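Local coordinates for seryl-tRNA synthetase (Pyrococcus horikoshii, PDB 2DQ0), which activates serine with ATP and, as a class II synthetase, probably attaches it to tRNA(Ser) and also to tRNA(Sec), at residues V193-A198 against K436-K441; A198-A203 against I408-A413; L274-S279 against H303-F308. All blocks are in the same frame, centred on the assembly; numbering follows the deposited sequence.

Contact 1 (V193-A198 against K436-K441)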
loop_
_atom_site.group_PDB
_atom_site.type_symbol
_atom_site.label_atom_id
_atom_site.label_comp_id
_atom_site.label_asym_id
_atom_site.label_seq_id
_atom_site.Cartn_x
_atom_site.Cartn_y
_atom_site.Cartn_z
ATOM N N VAL A 193 9.171 -5.901 -14.380
ATOM C CA VAL A 193 8.325 -4.793 -13.948
ATOM C C VAL A 193 7.348 -4.485 -15.077
ATOM O O VAL A 193 6.160 -4.253 -14.837
ATOM C CB VAL A 193 9.153 -3.521 -13.611
ATOM C CG1 VAL A 193 8.227 -2.357 -13.326
ATOM C CG2 VAL A 193 10.028 -3.774 -12.389
ATOM N N ILE A 194 7.840 -4.495 -16.316
ATOM C CA ILE A 194 6.961 -4.236 -17.443
ATOM C C ILE A 194 5.931 -5.354 -17.559
ATOM O O ILE A 194 4.765 -5.111 -17.859
ATOM C CB ILE A 194 7.747 -4.105 -18.783
ATOM C CG1 ILE A 194 8.055 -2.636 -19.090
ATOM C CG2 ILE A 194 6.882 -4.560 -19.936
ATOM C CD1 ILE A 194 8.662 -1.877 -17.973
ATOM N N LEU A 195 6.368 -6.584 -17.315
ATOM C CA LEU A 195 5.467 -7.727 -17.400
ATOM C C LEU A 195 4.316 -7.629 -16.380
ATOM O O LEU A 195 3.161 -7.955 -16.683
ATOM C CB LEU A 195 6.260 -9.029 -17.194
ATOM C CG LEU A 195 5.415 -10.291 -17.249
ATOM C CD1 LEU A 195 4.721 -10.384 -18.605
ATOM C CD2 LEU A 195 6.287 -11.484 -17.006
ATOM N N ASP A 196 4.655 -7.182 -15.170
ATOM C CA ASP A 196 3.702 -7.022 -14.090
ATOM C C ASP A 196 2.647 -6.013 -14.541
ATOM O O ASP A 196 1.447 -6.327 -14.532
ATOM C CB ASP A 196 4.423 -6.520 -12.833
ATOM C CG ASP A 196 3.507 -6.411 -11.615
ATOM O OD1 ASP A 196 3.912 -6.860 -10.531
ATOM O OD2 ASP A 196 2.394 -5.865 -11.715
ATOM N N LEU A 197 3.083 -4.815 -14.939
ATOM C CA LEU A 197 2.125 -3.812 -15.400
ATOM C C LEU A 197 1.311 -4.294 -16.587
ATOM O O LEU A 197 0.110 -4.025 -16.661
ATOM C CB LEU A 197 2.800 -2.508 -15.803
ATOM C CG LEU A 197 3.557 -1.726 -14.732
ATOM C CD1 LEU A 197 3.792 -0.329 -15.299
ATOM C CD2 LEU A 197 2.776 -1.665 -13.389
ATOM N N ALA A 198 1.966 -4.994 -17.507
ATOM C CA ALA A 198 1.298 -5.508 -18.696
ATOM C C ALA A 198 0.156 -6.433 -18.315
ATOM O O ALA A 198 -0.940 -6.333 -18.880
ATOM C CB ALA A 198 2.297 -6.239 -19.593
ATOM N N LYS A 436 1.520 -6.582 -27.215
ATOM C CA LYS A 436 1.089 -5.210 -27.401
ATOM C C LYS A 436 1.319 -4.417 -26.119
ATOM O O LYS A 436 1.512 -3.198 -26.162
ATOM C CB LYS A 436 -0.384 -5.132 -27.836
ATOM C CG LYS A 436 -1.408 -5.748 -26.889
ATOM C CD LYS A 436 -2.796 -5.676 -27.534
ATOM C CE LYS A 436 -3.866 -6.493 -26.800
ATOM N NZ LYS A 436 -3.875 -7.959 -27.137
ATOM N N TYR A 437 1.350 -5.108 -24.982
ATOM C CA TYR A 437 1.556 -4.419 -23.709
ATOM C C TYR A 437 3.005 -4.317 -23.258
ATOM O O TYR A 437 3.390 -3.316 -22.647
ATOM C CB TYR A 437 0.763 -5.096 -22.596
ATOM C CG TYR A 437 -0.719 -5.158 -22.829
ATOM C CD1 TYR A 437 -1.319 -6.339 -23.243
ATOM C CD2 TYR A 437 -1.532 -4.043 -22.603
ATOM C CE1 TYR A 437 -2.702 -6.421 -23.427
ATOM C CE2 TYR A 437 -2.924 -4.115 -22.781
ATOM C CZ TYR A 437 -3.498 -5.310 -23.190
ATOM O OH TYR A 437 -4.861 -5.419 -23.339
ATOM N N THR A 438 3.801 -5.346 -23.553
ATOM C CA THR A 438 5.205 -5.382 -23.139
ATOM C C THR A 438 6.223 -4.779 -24.092
ATOM O O THR A 438 7.176 -4.131 -23.661
ATOM C CB THR A 438 5.682 -6.829 -22.884
ATOM O OG1 THR A 438 5.489 -7.611 -24.072
ATOM C CG2 THR A 438 4.929 -7.442 -21.730
ATOM N N GLY A 439 6.035 -5.026 -25.381
ATOM C CA GLY A 439 6.977 -4.548 -26.365
ATOM C C GLY A 439 7.792 -5.758 -26.760
ATOM O O GLY A 439 7.647 -6.296 -27.859
ATOM N N PHE A 440 8.624 -6.219 -25.843
ATOM C CA PHE A 440 9.471 -7.369 -26.081
ATOM C C PHE A 440 8.658 -8.662 -26.185
ATOM O O PHE A 440 7.577 -8.748 -25.641
ATOM C CB PHE A 440 10.477 -7.451 -24.953
ATOM C CG PHE A 440 9.850 -7.519 -23.584
ATOM C CD1 PHE A 440 9.451 -8.742 -23.042
ATOM C CD2 PHE A 440 9.715 -6.366 -22.810
ATOM C CE1 PHE A 440 8.935 -8.803 -21.741
ATOM C CE2 PHE A 440 9.199 -6.419 -21.505
ATOM C CZ PHE A 440 8.809 -7.632 -20.966
ATOM N N LYS A 441 9.183 -9.668 -26.881
ATOM C CA LYS A 441 8.462 -10.938 -27.043
ATOM C C LYS A 441 9.021 -12.048 -26.161
ATOM O O LYS A 441 8.389 -13.084 -25.967
ATOM C CB LYS A 441 8.500 -11.391 -28.500
ATOM C CG LYS A 441 7.826 -10.432 -29.480
ATOM C CD LYS A 441 7.788 -11.022 -30.875
ATOM C CE LYS A 441 7.261 -10.020 -31.878
ATOM N NZ LYS A 441 8.063 -8.772 -31.869
#
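Ile-194 meets the Phe-440 ring with two atoms: CB lies at the edge, in the ring plane, while the CG2 methyl comes in at a slant, 3.4 Å from CE2. One face of the same ring is taken by its own neighbour, Thr-438 CB, over the ring centre. Phe-440 has CG between its backbone N and carbonyl carbon (chi1 56°), which folds the ring back over Thr-438 and toward the helix. The Tyr-437 ring is also bracketed: Ala-198 O sits above one face toward the rim, and Lys-436 CG above the opposite face. Its hydroxyl runs on along helix 190-209 to a hydrogen bond with Asp-205.

Between the two rings the packing is aliphatic. The Ala-198 CB methyl touches Tyr-437 CB at 3.6 Å and the Thr-438 CG2 methyl at 3.6 Å, and that CG2 also lies 3.9 Å from Ile-194 CG2. Thr-438 turns its other branch away to the turn, where OG1 donates to Phe-440 O (2.8 Å) in the carbonyl plane. With an alanine here, a gap would probably open beside Ala-198, and Phe-440 O would lose the side-chain donor that steadies the turn. Gly-439, the first residue past the short helix, has positive phi, where a CB would run into the preceding carbonyl.

Arg-201 of the second subunit donates to Tyr-437 O, and Ile-194 packs on Ile-208 of that subunit. The contact thus seats the C-terminal segment on helix 190-209, the long interface helix of motif 1 in the class II synthetase dimer.

Contact 2 (A198-A203 against I408-A413). With SSA (5'-O-(N-(L-seryl)-sulfamoyl)adenosine), chain G; SO4 (sulfate ion), chain E.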
loop_
_atom_site.group_PDB
_atom_site.type_symbol
_atom_site.label_atom_id
_atom_site.label_comp_id
_atom_site.label_asym_id
_atom_site.label_seq_id
_atom_site.Cartn_x
_atom_site.Cartn_y
_atom_site.Cartn_z
ATOM N N ALA A 198 1.966 -4.994 -17.507
ATOM C CA ALA A 198 1.298 -5.508 -18.696
ATOM C C ALA A 198 0.156 -6.433 -18.315
ATOM O O ALA A 198 -0.940 -6.333 -18.880
ATOM C CB ALA A 198 2.297 -6.239 -19.593
ATOM N N LEU A 199 0.408 -7.318 -17.350
ATOM C CA LEU A 199 -0.612 -8.259 -16.891
ATOM C C LEU A 199 -1.846 -7.543 -16.314
ATOM O O LEU A 199 -2.966 -7.984 -16.525
ATOM C CB LEU A 199 0.002 -9.233 -15.871
ATOM C CG LEU A 199 0.804 -10.394 -16.484
ATOM C CD1 LEU A 199 1.631 -11.161 -15.431
ATOM C CD2 LEU A 199 -0.177 -11.327 -17.144
ATOM N N ILE A 200 -1.628 -6.438 -15.603
ATOM C CA ILE A 200 -2.694 -5.628 -15.041
ATOM C C ILE A 200 -3.556 -5.053 -16.197
ATOM O O ILE A 200 -4.768 -5.242 -16.219
ATOM C CB ILE A 200 -2.099 -4.466 -14.189
ATOM C CG1 ILE A 200 -1.558 -5.012 -12.871
ATOM C CG2 ILE A 200 -3.162 -3.376 -13.896
ATOM C CD1 ILE A 200 -0.783 -3.954 -12.059
ATOM N N ARG A 201 -2.927 -4.358 -17.143
ATOM C CA ARG A 201 -3.636 -3.784 -18.283
ATOM C C ARG A 201 -4.419 -4.817 -19.089
ATOM O O ARG A 201 -5.572 -4.587 -19.445
ATOM C CB ARG A 201 -2.674 -3.050 -19.225
ATOM C CG ARG A 201 -2.433 -1.586 -18.872
ATOM C CD ARG A 201 -3.733 -0.824 -18.556
ATOM N NE ARG A 201 -4.689 -0.692 -19.663
ATOM C CZ ARG A 201 -4.644 0.261 -20.596
ATOM N NH1 ARG A 201 -5.566 0.294 -21.548
ATOM N NH2 ARG A 201 -3.673 1.177 -20.584
ATOM N N PHE A 202 -3.790 -5.950 -19.380
ATOM C CA PHE A 202 -4.456 -7.020 -20.114
ATOM C C PHE A 202 -5.735 -7.438 -19.367
ATOM O O PHE A 202 -6.833 -7.368 -19.916
ATOM C CB PHE A 202 -3.493 -8.195 -20.263
ATOM C CG PHE A 202 -4.131 -9.459 -20.723
ATOM C CD1 PHE A 202 -4.740 -9.537 -21.967
ATOM C CD2 PHE A 202 -4.108 -10.591 -19.912
ATOM C CE1 PHE A 202 -5.318 -10.733 -22.395
ATOM C CE2 PHE A 202 -4.683 -11.797 -20.332
ATOM C CZ PHE A 202 -5.287 -11.869 -21.570
ATOM N N ALA A 203 -5.594 -7.843 -18.107
ATOM C CA ALA A 203 -6.747 -8.252 -17.307
ATOM C C ALA A 203 -7.786 -7.157 -17.326
ATOM O O ALA A 203 -8.956 -7.386 -17.608
ATOM C CB ALA A 203 -6.330 -8.525 -15.871
ATOM N N ILE A 408 -6.503 -11.478 -12.419
ATOM C CA ILE A 408 -5.086 -11.832 -12.434
ATOM C C ILE A 408 -4.327 -11.280 -11.231
ATOM O O ILE A 408 -4.323 -10.077 -10.966
ATOM C CB ILE A 408 -4.339 -11.306 -13.662
ATOM C CG1 ILE A 408 -4.772 -12.056 -14.912
ATOM C CG2 ILE A 408 -2.821 -11.471 -13.450
ATOM C CD1 ILE A 408 -4.034 -11.580 -16.196
ATOM N N ALA A 409 -3.691 -12.163 -10.486
ATOM C CA ALA A 409 -2.881 -11.703 -9.378
ATOM C C ALA A 409 -1.518 -11.841 -10.076
ATOM O O ALA A 409 -1.071 -12.952 -10.355
ATOM C CB ALA A 409 -3.029 -12.651 -8.187
ATOM N N THR A 410 -0.884 -10.715 -10.391
ATOM C CA THR A 410 0.388 -10.721 -11.133
ATOM C C THR A 410 1.494 -11.595 -10.557
ATOM O O THR A 410 2.207 -12.257 -11.301
ATOM C CB THR A 410 0.952 -9.290 -11.326
ATOM O OG1 THR A 410 1.374 -8.766 -10.070
ATOM C CG2 THR A 410 -0.096 -8.370 -11.897
ATOM N N SER A 411 1.647 -11.584 -9.238
ATOM C CA SER A 411 2.662 -12.395 -8.567
ATOM C C SER A 411 2.692 -13.819 -9.162
ATOM O O SER A 411 3.657 -14.226 -9.812
ATOM C CB SER A 411 2.337 -12.477 -7.072
ATOM O OG SER A 411 0.964 -12.847 -6.892
ATOM N N ARG A 412 1.617 -14.564 -8.948
ATOM C CA ARG A 412 1.555 -15.927 -9.441
ATOM C C ARG A 412 1.392 -16.086 -10.931
ATOM O O ARG A 412 1.681 -17.156 -11.460
ATOM C CB ARG A 412 0.471 -16.693 -8.706
ATOM C CG ARG A 412 0.773 -16.690 -7.220
ATOM C CD ARG A 412 -0.100 -17.603 -6.466
ATOM N NE ARG A 412 0.366 -17.704 -5.104
ATOM C CZ ARG A 412 -0.236 -18.412 -4.164
ATOM N NH1 ARG A 412 0.283 -18.444 -2.941
ATOM N NH2 ARG A 412 -1.353 -19.080 -4.449
ATOM N N ALA A 413 0.933 -15.044 -11.617
ATOM C CA ALA A 413 0.787 -15.133 -13.062
ATOM C C ALA A 413 2.224 -15.109 -13.621
ATOM O O ALA A 413 2.585 -15.829 -14.570
ATOM C CB ALA A 413 -0.003 -13.951 -13.573
HETATM N N10 SSA G . -10.736 -11.619 -3.361
HETATM C CA SSA G . -10.443 -13.040 -3.621
HETATM C CB SSA G . -10.487 -13.343 -5.094
HETATM O OG SSA G . -9.369 -12.789 -5.797
HETATM C C9 SSA G . -9.077 -13.480 -3.108
HETATM O O9 SSA G . -8.276 -12.665 -2.658
HETATM N N8 SSA G . -8.811 -14.792 -3.153
HETATM S S1 SSA G . -7.377 -15.344 -2.682
HETATM O O1S SSA G . -7.275 -15.003 -1.270
HETATM O O2S SSA G . -7.326 -16.738 -3.106
HETATM O "O5'" SSA G . -6.354 -14.481 -3.499
HETATM C "C5'" SSA G . -6.422 -14.482 -4.912
HETATM C "C4'" SSA G . -5.110 -14.848 -5.532
HETATM O "O4'" SSA G . -4.092 -13.893 -5.176
HETATM C "C3'" SSA G . -4.492 -16.184 -5.169
HETATM O "O3'" SSA G . -5.139 -17.220 -5.879
HETATM C "C2'" SSA G . -3.087 -15.959 -5.698
HETATM O "O2'" SSA G . -2.984 -15.985 -7.101
HETATM C "C1'" SSA G . -2.825 -14.536 -5.187
HETATM N N9 SSA G . -2.311 -14.475 -3.821
HETATM C C8 SSA G . -2.981 -14.644 -2.620
HETATM N N7 SSA G . -2.211 -14.526 -1.570
HETATM C C5 SSA G . -0.953 -14.266 -2.105
HETATM C C6 SSA G . 0.319 -14.053 -1.511
HETATM N N6 SSA G . 0.519 -14.068 -0.196
HETATM N N1 SSA G . 1.383 -13.804 -2.336
HETATM C C2 SSA G . 1.171 -13.779 -3.670
HETATM N N3 SSA G . 0.015 -13.974 -4.345
HETATM C C4 SSA G . -1.007 -14.226 -3.496
HETATM S S SO4 E . -1.403 -22.097 -1.775
HETATM O O1 SO4 E . -1.787 -20.945 -0.922
HETATM O O2 SO4 E . -1.733 -23.368 -1.090
HETATM O O3 SO4 E . 0.048 -22.052 -2.021
HETATM O O4 SO4 E . -2.123 -22.036 -3.066
#
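Leu-199 and Ile-408 cross at about a right angle, with Leu-199 CD2 lying 4.0 Å from Ile-408 CD1. That CD1 is the hub of the contact. It reaches Ala-203 CB at 3.8 Å, and it arrives at the edge of the Phe-202 ring, close to the ring plane, 3.8 Å from CD2; the phenyl and the isoleucine chain are again roughly perpendicular. Ile-408 gets there by holding CG1 anti to its carbonyl carbon (chi1 -70°) with the chain extended beyond it. The other branch of Leu-199, CD1, rests on Ala-413 CB at 3.7 Å, so the leucine spans from the strand end to the first turn of helix 410-420.

Ile-200 and Thr-410 cross obliquely, Ile-200 CG1 against Thr-410 CG2 at 3.8 Å. The hydroxyl of Thr-410 makes weak hydrogen bonds to Asp-196 OD1 and His-303 O.

The far side of segment 408-413 faces the seryl-adenylate analog. Ser-411 OG donates to adenine N3 (2.9 Å), and the Arg-412 guanidinium lays one face by adenine C4, steadied by hydrogen bonds from NE to Phe-297 O and from NH2 to Glu-370 O. A weak bond also links Arg-412 NH2 to a sulfate. A strand running into a helix that carries this arginine is motif 3 of class II synthetases, here backed by the motif 1 helix.

Contact 3 (L274-S279 against H303-F308). With SSA (5'-O-(N-(L-seryl)-sulfamoyl)adenosine), chain G.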
loop_
_atom_site.group_PDB
_atom_site.type_symbol
_atom_site.label_atom_id
_atom_site.label_comp_id
_atom_site.label_asym_id
_atom_site.label_seq_id
_atom_site.Cartn_x
_atom_site.Cartn_y
_atom_site.Cartn_z
ATOM N N LEU A 274 -21.176 -4.355 -11.804
ATOM C CA LEU A 274 -19.951 -5.068 -12.127
ATOM C C LEU A 274 -18.674 -4.241 -11.967
ATOM O O LEU A 274 -18.436 -3.257 -12.675
ATOM C CB LEU A 274 -20.035 -5.619 -13.549
ATOM C CG LEU A 274 -21.343 -6.361 -13.855
ATOM C CD1 LEU A 274 -21.404 -6.556 -15.357
ATOM C CD2 LEU A 274 -21.454 -7.707 -13.096
ATOM N N TYR A 275 -17.837 -4.657 -11.027
ATOM C CA TYR A 275 -16.594 -3.951 -10.808
ATOM C C TYR A 275 -15.343 -4.779 -11.058
ATOM O O TYR A 275 -15.283 -5.969 -10.762
ATOM C CB TYR A 275 -16.556 -3.405 -9.382
ATOM C CG TYR A 275 -17.633 -2.395 -9.102
ATOM C CD1 TYR A 275 -17.625 -1.150 -9.725
ATOM C CD2 TYR A 275 -18.648 -2.670 -8.192
ATOM C CE1 TYR A 275 -18.597 -0.199 -9.447
ATOM C CE2 TYR A 275 -19.625 -1.730 -7.901
ATOM C CZ TYR A 275 -19.593 -0.495 -8.529
ATOM O OH TYR A 275 -20.545 0.440 -8.209
ATOM N N VAL A 276 -14.348 -4.129 -11.631
ATOM C CA VAL A 276 -13.063 -4.757 -11.831
ATOM C C VAL A 276 -12.045 -3.784 -11.244
ATOM O O VAL A 276 -11.769 -2.732 -11.817
ATOM C CB VAL A 276 -12.754 -5.040 -13.315
ATOM C CG1 VAL A 276 -13.042 -3.801 -14.196
ATOM C CG2 VAL A 276 -11.316 -5.481 -13.434
ATOM N N GLY A 277 -11.518 -4.125 -10.072
ATOM C CA GLY A 277 -10.545 -3.264 -9.432
ATOM C C GLY A 277 -9.110 -3.717 -9.620
ATOM O O GLY A 277 -8.844 -4.884 -9.953
ATOM N N VAL A 278 -8.189 -2.771 -9.425
ATOM C CA VAL A 278 -6.745 -3.012 -9.497
ATOM C C VAL A 278 -6.256 -2.443 -8.187
ATOM O O VAL A 278 -6.738 -1.399 -7.749
ATOM C CB VAL A 278 -5.993 -2.167 -10.559
ATOM C CG1 VAL A 278 -4.697 -2.862 -10.941
ATOM C CG2 VAL A 278 -6.853 -1.892 -11.728
ATOM N N SER A 279 -5.296 -3.107 -7.565
ATOM C CA SER A 279 -4.761 -2.585 -6.326
ATOM C C SER A 279 -3.651 -3.442 -5.793
ATOM O O SER A 279 -3.563 -4.620 -6.113
ATOM C CB SER A 279 -5.843 -2.516 -5.246
ATOM O OG SER A 279 -5.878 -3.715 -4.487
ATOM N N HIS A 303 0.288 -7.413 -6.635
ATOM C CA HIS A 303 -0.708 -6.683 -7.397
ATOM C C HIS A 303 -1.778 -7.643 -7.899
ATOM O O HIS A 303 -1.469 -8.772 -8.302
ATOM C CB HIS A 303 -0.018 -5.992 -8.561
ATOM C CG HIS A 303 0.942 -4.935 -8.133
ATOM N ND1 HIS A 303 1.993 -4.519 -8.921
ATOM C CD2 HIS A 303 0.986 -4.174 -7.011
ATOM C CE1 HIS A 303 2.645 -3.549 -8.301
ATOM N NE2 HIS A 303 2.054 -3.320 -7.140
ATOM N N LYS A 304 -3.034 -7.204 -7.862
ATOM C CA LYS A 304 -4.136 -8.032 -8.328
ATOM C C LYS A 304 -5.305 -7.285 -8.964
ATOM O O LYS A 304 -5.822 -6.323 -8.418
ATOM C CB LYS A 304 -4.659 -8.900 -7.185
ATOM C CG LYS A 304 -5.745 -9.865 -7.613
ATOM C CD LYS A 304 -6.035 -10.907 -6.526
ATOM C CE LYS A 304 -6.387 -10.241 -5.189
ATOM N NZ LYS A 304 -7.562 -9.315 -5.299
ATOM N N VAL A 305 -5.694 -7.736 -10.147
ATOM C CA VAL A 305 -6.829 -7.177 -10.861
ATOM C C VAL A 305 -7.967 -8.070 -10.372
ATOM O O VAL A 305 -7.914 -9.293 -10.540
ATOM C CB VAL A 305 -6.647 -7.328 -12.376
ATOM C CG1 VAL A 305 -7.908 -6.891 -13.118
ATOM C CG2 VAL A 305 -5.458 -6.505 -12.823
ATOM N N GLU A 306 -8.987 -7.464 -9.771
ATOM C CA GLU A 306 -10.094 -8.216 -9.182
ATOM C C GLU A 306 -11.489 -7.998 -9.760
ATOM O O GLU A 306 -11.885 -6.869 -10.043
ATOM C CB GLU A 306 -10.135 -7.892 -7.681
ATOM C CG GLU A 306 -11.280 -8.515 -6.909
ATOM C CD GLU A 306 -10.945 -9.893 -6.416
ATOM O OE1 GLU A 306 -10.027 -10.510 -6.989
ATOM O OE2 GLU A 306 -11.602 -10.361 -5.462
ATOM N N GLN A 307 -12.241 -9.090 -9.896
ATOM C CA GLN A 307 -13.625 -9.036 -10.379
ATOM C C GLN A 307 -14.535 -9.035 -9.156
ATOM O O GLN A 307 -14.364 -9.864 -8.257
ATOM C CB GLN A 307 -14.007 -10.289 -11.182
ATOM C CG GLN A 307 -13.292 -10.555 -12.494
ATOM C CD GLN A 307 -13.718 -11.895 -13.066
ATOM O OE1 GLN A 307 -12.972 -12.887 -13.024
ATOM N NE2 GLN A 307 -14.937 -11.943 -13.576
ATOM N N PHE A 308 -15.503 -8.127 -9.109
ATOM C CA PHE A 308 -16.443 -8.127 -7.991
ATOM C C PHE A 308 -17.830 -7.880 -8.555
ATOM O O PHE A 308 -18.016 -7.018 -9.425
ATOM C CB PHE A 308 -16.081 -7.071 -6.971
ATOM C CG PHE A 308 -16.846 -7.184 -5.675
ATOM C CD1 PHE A 308 -18.173 -6.733 -5.580
ATOM C CD2 PHE A 308 -16.219 -7.689 -4.528
ATOM C CE1 PHE A 308 -18.851 -6.777 -4.360
ATOM C CE2 PHE A 308 -16.885 -7.739 -3.306
ATOM C CZ PHE A 308 -18.208 -7.281 -3.215
HETATM N N10 SSA G . -10.736 -11.619 -3.361
HETATM C CA SSA G . -10.443 -13.040 -3.621
HETATM C CB SSA G . -10.487 -13.343 -5.094
HETATM O OG SSA G . -9.369 -12.789 -5.797
HETATM C C9 SSA G . -9.077 -13.480 -3.108
HETATM O O9 SSA G . -8.276 -12.665 -2.658
HETATM N N8 SSA G . -8.811 -14.792 -3.153
HETATM S S1 SSA G . -7.377 -15.344 -2.682
HETATM O O1S SSA G . -7.275 -15.003 -1.270
HETATM O O2S SSA G . -7.326 -16.738 -3.106
HETATM O "O5'" SSA G . -6.354 -14.481 -3.499
HETATM C "C5'" SSA G . -6.422 -14.482 -4.912
HETATM C "C4'" SSA G . -5.110 -14.848 -5.532
HETATM O "O4'" SSA G . -4.092 -13.893 -5.176
HETATM C "C3'" SSA G . -4.492 -16.184 -5.169
HETATM O "O3'" SSA G . -5.139 -17.220 -5.879
HETATM C "C2'" SSA G . -3.087 -15.959 -5.698
HETATM O "O2'" SSA G . -2.984 -15.985 -7.101
HETATM C "C1'" SSA G . -2.825 -14.536 -5.187
HETATM N N9 SSA G . -2.311 -14.475 -3.821
HETATM C C8 SSA G . -2.981 -14.644 -2.620
HETATM N N7 SSA G . -2.211 -14.526 -1.570
HETATM C C5 SSA G . -0.953 -14.266 -2.105
HETATM C C6 SSA G . 0.319 -14.053 -1.511
HETATM N N6 SSA G . 0.519 -14.068 -0.196
HETATM N N1 SSA G . 1.383 -13.804 -2.336
HETATM C C2 SSA G . 1.171 -13.779 -3.670
HETATM N N3 SSA G . 0.015 -13.974 -4.345
HETATM C C4 SSA G . -1.007 -14.226 -3.496
HETATM O O HOH W 1 -6.606 -6.191 -5.691
#
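Tyr-275 and Phe-308 pair near one end of the antiparallel hairpin that forms motif 2 of class II synthetases, whose strands line the active site. Tyr-275 N donates to Phe-308 O (2.9 Å), and Phe-308 N answers to Tyr-275 O (2.7 Å). Gly-277 and Glu-306 make the next hydrogen-bonded pair, with Gly-277 N to Glu-306 O at 2.8 Å; beyond them Ser-279 and Lys-304 are held more loosely.

The face with Val-276, Val-278 and Val-305 is mostly aliphatic, with Gln-307 on it as well. Val-276 and Val-305 lie side by side and point the same way, Val-276 CG2 against Val-305 CG1 at 3.7 Å, with Val-278 alongside.

The other face carries the serine site. Glu-306 holds CG anti to its backbone N (chi1 176°) and bends at chi2 (87°), which swings the carboxylate out to the ligand. Both oxygens are used: OE1 accepts from the seryl OG of the analog (2.7 Å), OE2 from its amino N10 (2.6 Å). Lys-304, curled at chi3 and chi4, brings NZ to Glu-306 OE1 in a salt bridge (3.2 Å) whose hydrogen bond is weak, and hydrogen-bonds Thr-252 as well, so Lys-304, itself part of the pocket wall, probably also steadies the carboxylate. A water accepts from that NZ and donates to Lys-304 O and to Ser-279 OG (2.8 Å).

Around the hairpin, strand 213-216 runs parallel beside 273-282, while strands 398-406 and 408-409 pair antiparallel with 301-311 on the edge away from 273-282. Helix 190-209 packs beneath the valine face, and Phe-308, on the ligand side, rests against helix 254-259.

How the contacts relate
Helix 190-209 comes first along the chain and supplies one side of both contact 1 and contact 2, which share Ala-198. Contact 3 then closes the shortest loop, with 274-279 meeting 303-308 after an excursion of 23 residues. The chain returns to the helix at 408-413, closing contact 2 around contact 3, and again at 436-441, closing contact 1 around both; the three nest and none cross. From segment 193-198 Asp-196 hydrogen-bonds His-303 ND1 through OD2, linking the helix to contact 3. Ile-408 O and Val-305 N link contacts 2 and 3 within the sheet. Together they tie motifs 1, 2 and 3 and the C-terminal segment into one core that runs from the dimer interface to the active site.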